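Local coordinates for protein RTX toxin (Vibrio vulnificus CMCP6, PDB 6A7H) that probably acts as the Ras/Rap1-specific endopeptidase part of a larger RTX toxin, inactivating the small GTPases Ras and Rap1 by cleaving them, at residues E159-F164 with A180-S185; L339-D344 with K370-T375. One frame throughout, in Å; residues are numbered along the deposited sequence.

In the fold
Interactions 1 and 2 lie about 30 Å apart between centres and share no elements of the fold. Interaction 1 belongs to a small three-stranded antiparallel sheet near the periphery, where the first turn of helix 161-173 rests on edge strand 180-183. Interaction 2, closer to the middle of the chain, joins the turn after strand 333-338 of the four-stranded parallel sheet to the end of helix 361-369. Both are partly buried and lack hydrogen bonds across the segments. In interaction 1 two aromatic rings meet one leucine methyl and the contact runs out to an exposed glutamate; interaction 2 pairs two buried leucines beside a histidine hydrogen-bonded to an acid elsewhere and a lysine with a long, weak acidic partner.

Interaction 1 (E159-F164 with A180-S185); sequences EHYADF and ATLDES
Y161 and F164 both hold CG trans to the backbone N (chi1 -178° and -177°), which sends two aromatic side chains, three residues apart on one helical face, out toward the strand that carries L182. L182 answers with CG trans to its own carbonyl carbon, and its CD2 methyl reaches the pair. L182 CD2 stands 4.0 Å from Y161 CE1 and also meets F164, where it comes in at the ring edge, near the ring plane, 4.2 Å from F164 CE2. A branched leucine suits this place because one methyl serves both rings, while L182 CB lies 3.6 Å from Y161 OH. The tyrosine is the longer of the two aromatics and runs on past L182 to the turn after the strand. Y161 OH ends 3.2 Å from E184 CB, so it meets the aliphatic root of the glutamate, whose carboxylate leads away; E184 is poorly ordered, and this margin is less certain than the leucine contact. Next to it, the CB of D183 points away from segment 159-164. S185 OG donates to D183 OD1 at 3.1 Å, on the syn side and 30° out of the carboxylate plane, and T186 OG1 bonds the other oxygen, so the turn is tied by its own polar groups. On the helical side H160 is the N-cap, and F164 N bonds H160 O at 3.0 Å to form the first turn. V189 of the neighbouring strand touches both F164 and L182, and L168 one turn on touches L182, continuing the apolar layer. Strands 153-156 and 180-183 run parallel with antiparallel strand 188-191 between them, and helix 161-173 connects them across one sheet face: the topology of a split beta-alpha-beta unit.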
loop_
_atom_site.group_PDB
_atom_site.type_symbol
_atom_site.label_atom_id
_atom_site.label_comp_id
_atom_site.label_asym_id
_atom_site.label_seq_id
_atom_site.Cartn_x
_atom_site.Cartn_y
_atom_site.Cartn_z
ATOM N N GLU A 159 6.339 -28.081 8.968
ATOM C CA GLU A 159 7.502 -28.869 8.564
ATOM C C GLU A 159 8.697 -28.031 8.093
ATOM O O GLU A 159 9.826 -28.525 8.039
ATOM C CB GLU A 159 7.117 -29.839 7.446
ATOM C CG GLU A 159 7.094 -29.203 6.060
ATOM C CD GLU A 159 6.787 -30.210 4.955
ATOM O OE1 GLU A 159 7.739 -30.838 4.438
ATOM O OE2 GLU A 159 5.594 -30.373 4.606
ATOM N N HIS A 160 8.454 -26.775 7.732
ATOM C CA HIS A 160 9.526 -25.941 7.189
ATOM C C HIS A 160 10.220 -25.111 8.255
ATOM O O HIS A 160 11.054 -24.269 7.937
ATOM C CB HIS A 160 8.981 -25.018 6.091
ATOM C CG HIS A 160 8.495 -25.763 4.892
ATOM N ND1 HIS A 160 9.333 -26.529 4.108
ATOM C CD2 HIS A 160 7.256 -25.896 4.366
ATOM C CE1 HIS A 160 8.631 -27.090 3.140
ATOM N NE2 HIS A 160 7.371 -26.720 3.270
ATOM N N TYR A 161 9.890 -25.373 9.516
ATOM C CA TYR A 161 10.424 -24.592 10.627
ATOM C C TYR A 161 11.957 -24.650 10.744
ATOM O O TYR A 161 12.612 -23.613 10.852
ATOM C CB TYR A 161 9.788 -25.055 11.939
ATOM C CG TYR A 161 10.251 -24.257 13.126
ATOM C CD1 TYR A 161 9.732 -22.998 13.381
ATOM C CD2 TYR A 161 11.223 -24.758 13.982
ATOM C CE1 TYR A 161 10.154 -22.267 14.448
ATOM C CE2 TYR A 161 11.653 -24.034 15.064
ATOM C CZ TYR A 161 11.120 -22.785 15.294
ATOM O OH TYR A 161 11.557 -22.058 16.380
ATOM N N ALA A 162 12.514 -25.855 10.737
ATOM C CA ALA A 162 13.955 -26.039 10.902
ATOM C C ALA A 162 14.762 -25.321 9.802
ATOM O O ALA A 162 15.748 -24.648 10.095
ATOM C CB ALA A 162 14.307 -27.554 10.944
ATOM N N ASP A 163 14.341 -25.451 8.549
ATOM C CA ASP A 163 15.008 -24.744 7.450
ATOM C C ASP A 163 14.862 -23.231 7.582
ATOM O O ASP A 163 15.829 -22.469 7.459
ATOM C CB ASP A 163 14.447 -25.191 6.094
ATOM C CG ASP A 163 14.938 -26.579 5.677
ATOM O OD1 ASP A 163 16.123 -26.885 5.896
ATOM O OD2 ASP A 163 14.141 -27.363 5.119
ATOM N N PHE A 164 13.634 -22.793 7.796
ATOM C CA PHE A 164 13.407 -21.382 7.957
ATOM C C PHE A 164 14.297 -20.831 9.075
ATOM O O PHE A 164 14.945 -19.809 8.892
ATOM C CB PHE A 164 11.941 -21.064 8.249
ATOM C CG PHE A 164 11.699 -19.603 8.352
ATOM C CD1 PHE A 164 11.450 -18.858 7.216
ATOM C CD2 PHE A 164 11.812 -18.950 9.576
ATOM C CE1 PHE A 164 11.270 -17.489 7.308
ATOM C CE2 PHE A 164 11.631 -17.585 9.668
ATOM C CZ PHE A 164 11.360 -16.861 8.545
ATOM N N ALA A 180 12.252 -10.222 13.342
ATOM C CA ALA A 180 11.594 -11.515 13.235
ATOM C C ALA A 180 11.927 -12.346 14.465
ATOM O O ALA A 180 13.061 -12.369 14.920
ATOM C CB ALA A 180 12.008 -12.244 11.972
ATOM N N THR A 181 10.926 -13.044 14.978
ATOM C CA THR A 181 11.045 -13.753 16.242
ATOM C C THR A 181 10.402 -15.143 16.140
ATOM O O THR A 181 9.294 -15.301 15.617
ATOM C CB THR A 181 10.403 -12.925 17.368
ATOM O OG1 THR A 181 11.300 -11.870 17.735
ATOM C CG2 THR A 181 10.116 -13.771 18.576
ATOM N N LEU A 182 11.118 -16.153 16.609
ATOM C CA LEU A 182 10.632 -17.519 16.527
ATOM C C LEU A 182 10.023 -17.968 17.838
ATOM O O LEU A 182 10.493 -17.602 18.916
ATOM C CB LEU A 182 11.759 -18.471 16.140
ATOM C CG LEU A 182 12.342 -18.264 14.756
ATOM C CD1 LEU A 182 13.536 -19.181 14.573
ATOM C CD2 LEU A 182 11.275 -18.520 13.705
ATOM N N ASP A 183 8.976 -18.776 17.730
ATOM C CA ASP A 183 8.384 -19.449 18.875
ATOM C C ASP A 183 8.317 -20.938 18.530
ATOM O O ASP A 183 7.440 -21.371 17.785
ATOM C CB ASP A 183 7.006 -18.856 19.185
ATOM C CG ASP A 183 6.190 -19.714 20.135
ATOM O OD1 ASP A 183 6.731 -20.196 21.154
ATOM O OD2 ASP A 183 4.990 -19.900 19.854
ATOM N N GLU A 184 9.268 -21.714 19.047
ATOM C CA GLU A 184 9.477 -23.080 18.573
ATOM C C GLU A 184 8.334 -24.027 18.967
ATOM O O GLU A 184 8.006 -24.961 18.221
ATOM C CB GLU A 184 10.836 -23.602 19.080
ATOM C CG GLU A 184 11.017 -25.131 19.142
ATOM C CD GLU A 184 10.398 -25.786 20.374
ATOM O OE1 GLU A 184 10.591 -25.272 21.498
ATOM O OE2 GLU A 184 9.712 -26.820 20.217
ATOM N N SER A 185 7.713 -23.777 20.116
ATOM C CA SER A 185 6.652 -24.660 20.602
ATOM C C SER A 185 5.442 -24.676 19.656
ATOM O O SER A 185 4.717 -25.663 19.581
ATOM C CB SER A 185 6.219 -24.252 22.013
ATOM O OG SER A 185 5.582 -22.988 22.015
#

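Interaction 2 (L339-D344 with K370-T375); sequences LHLRSD and KHLDVT
K370 and L372 flank H371, the C-prime residue of the Schellman motif that ends helix 361-369, and both reach from this helix end to H340 and L341. The two leucines approach tip to tip: L372 CD1 lies 3.9 Å from L341 CG, and the same methyl is 3.9 Å from H340 CB. The other methyl, L372 CD2, sits over one face of the H340 imidazole, displaced from the ring centre. H340 and L341 belong to the corner the chain turns after strand 333-338 of the parallel sheet, on its way to helix 343-356. Leucines suit the buried join between that corner and the helix end, while the histidine can offer the flat face of its ring to a methyl of L372 and still bond E309 OE1 through NE2. K370 bends at chi2 (-58°), which lays its methylenes alongside the H340 carbonyl, K370 CG being 3.5 Å from H340 O. L341 and K370 run alongside each other, pointing opposite ways, with L341 CD2 4.1 Å from K370 CG. Beyond them, K370 NZ and R342 NH1 lie 5.3 Å apart; D200, which forms a salt bridge with R342 and a long, weak ion pair with K370, would offset their like charges.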
loop_
_atom_site.group_PDB
_atom_site.type_symbol
_atom_site.label_atom_id
_atom_site.label_comp_id
_atom_site.label_asym_id
_atom_site.label_seq_id
_atom_site.Cartn_x
_atom_site.Cartn_y
_atom_site.Cartn_z
ATOM N N LEU A 339 13.154 5.574 -7.882
ATOM C CA LEU A 339 11.987 4.701 -7.808
ATOM C C LEU A 339 12.441 3.289 -7.417
ATOM O O LEU A 339 11.637 2.453 -7.006
ATOM C CB LEU A 339 11.220 4.680 -9.143
ATOM C CG LEU A 339 9.908 3.880 -9.155
ATOM C CD1 LEU A 339 8.876 4.414 -8.118
ATOM C CD2 LEU A 339 9.329 3.823 -10.552
ATOM N N HIS A 340 13.744 3.039 -7.529
ATOM C CA HIS A 340 14.318 1.723 -7.263
ATOM C C HIS A 340 14.159 1.238 -5.819
ATOM O O HIS A 340 14.176 0.031 -5.552
ATOM C CB HIS A 340 15.810 1.730 -7.637
ATOM C CG HIS A 340 16.088 2.261 -9.010
ATOM N ND1 HIS A 340 16.038 3.606 -9.313
ATOM C CD2 HIS A 340 16.426 1.626 -10.164
ATOM C CE1 HIS A 340 16.333 3.778 -10.591
ATOM N NE2 HIS A 340 16.568 2.593 -11.130
ATOM N N LEU A 341 14.014 2.175 -4.893
ATOM C CA LEU A 341 13.895 1.857 -3.476
ATOM C C LEU A 341 12.539 2.303 -2.909
ATOM O O LEU A 341 11.986 3.327 -3.326
ATOM C CB LEU A 341 15.037 2.512 -2.695
ATOM C CG LEU A 341 16.427 2.107 -3.180
ATOM C CD1 LEU A 341 17.526 2.903 -2.439
ATOM C CD2 LEU A 341 16.632 0.591 -2.999
ATOM N N ARG A 342 12.018 1.524 -1.963
ATOM C CA ARG A 342 10.743 1.806 -1.315
ATOM C C ARG A 342 10.910 2.756 -0.122
ATOM O O ARG A 342 11.751 2.528 0.738
ATOM C CB ARG A 342 10.087 0.497 -0.865
ATOM C CG ARG A 342 9.786 -0.436 -2.017
ATOM C CD ARG A 342 9.048 -1.676 -1.557
ATOM N NE ARG A 342 8.030 -2.037 -2.539
ATOM C CZ ARG A 342 8.203 -2.971 -3.460
ATOM N NH1 ARG A 342 9.335 -3.639 -3.492
ATOM N NH2 ARG A 342 7.249 -3.247 -4.329
ATOM N N SER A 343 10.099 3.810 -0.079
ATOM C CA SER A 343 10.230 4.864 0.931
ATOM C C SER A 343 10.160 4.369 2.388
ATOM O O SER A 343 11.021 4.712 3.197
ATOM C CB SER A 343 9.153 5.933 0.716
ATOM O OG SER A 343 9.385 7.041 1.570
ATOM N N ASP A 344 9.150 3.565 2.718
ATOM C CA ASP A 344 8.982 3.066 4.089
ATOM C C ASP A 344 10.171 2.233 4.563
ATOM O O ASP A 344 10.751 2.504 5.607
ATOM C CB ASP A 344 7.698 2.234 4.215
ATOM C CG ASP A 344 6.443 3.101 4.256
ATOM O OD1 ASP A 344 6.582 4.338 4.369
ATOM O OD2 ASP A 344 5.319 2.552 4.190
ATOM N N LYS A 370 18.877 -4.483 -5.851
ATOM C CA LYS A 370 18.442 -3.557 -6.893
ATOM C C LYS A 370 19.547 -3.175 -7.879
ATOM O O LYS A 370 19.344 -2.312 -8.730
ATOM C CB LYS A 370 17.865 -2.296 -6.247
ATOM C CG LYS A 370 16.545 -2.551 -5.567
ATOM C CD LYS A 370 15.570 -3.114 -6.592
ATOM C CE LYS A 370 14.293 -3.590 -5.980
ATOM N NZ LYS A 370 13.231 -3.661 -7.043
ATOM N N HIS A 371 20.709 -3.816 -7.758
ATOM C CA HIS A 371 21.864 -3.499 -8.590
ATOM C C HIS A 371 22.171 -2.006 -8.631
ATOM O O HIS A 371 22.391 -1.444 -9.701
ATOM C CB HIS A 371 21.644 -4.015 -10.009
ATOM C CG HIS A 371 21.127 -5.413 -10.059
ATOM N ND1 HIS A 371 21.948 -6.514 -9.942
ATOM C CD2 HIS A 371 19.867 -5.892 -10.191
ATOM C CE1 HIS A 371 21.217 -7.611 -10.009
ATOM N NE2 HIS A 371 19.952 -7.262 -10.163
ATOM N N LEU A 372 22.165 -1.363 -7.469
ATOM C CA LEU A 372 22.527 0.053 -7.360
ATOM C C LEU A 372 23.991 0.201 -6.942
ATOM O O LEU A 372 24.480 -0.578 -6.124
ATOM C CB LEU A 372 21.610 0.760 -6.348
ATOM C CG LEU A 372 20.177 0.949 -6.847
ATOM C CD1 LEU A 372 19.263 1.604 -5.808
ATOM C CD2 LEU A 372 20.224 1.773 -8.117
ATOM N N ASP A 373 24.679 1.201 -7.489
ATOM C CA ASP A 373 26.082 1.437 -7.156
ATOM C C ASP A 373 26.244 2.114 -5.801
ATOM O O ASP A 373 25.665 3.168 -5.535
ATOM C CB ASP A 373 26.773 2.283 -8.223
ATOM C CG ASP A 373 27.039 1.513 -9.492
ATOM O OD1 ASP A 373 27.020 0.267 -9.440
ATOM O OD2 ASP A 373 27.278 2.151 -10.539
ATOM N N VAL A 374 27.059 1.512 -4.950
ATOM C CA VAL A 374 27.303 2.084 -3.640
ATOM C C VAL A 374 27.951 3.470 -3.797
ATOM O O VAL A 374 27.723 4.346 -2.966
ATOM C CB VAL A 374 28.182 1.138 -2.785
ATOM C CG1 VAL A 374 29.598 1.180 -3.269
ATOM C CG2 VAL A 374 28.124 1.504 -1.327
ATOM N N THR A 375 28.703 3.696 -4.886
ATOM C CA THR A 375 29.380 4.987 -5.067
ATOM C C THR A 375 28.398 6.149 -5.240
ATOM O O THR A 375 28.730 7.283 -4.905
ATOM C CB THR A 375 30.357 5.003 -6.278
ATOM O OG1 THR A 375 29.655 4.711 -7.489
ATOM C CG2 THR A 375 31.488 4.008 -6.076
#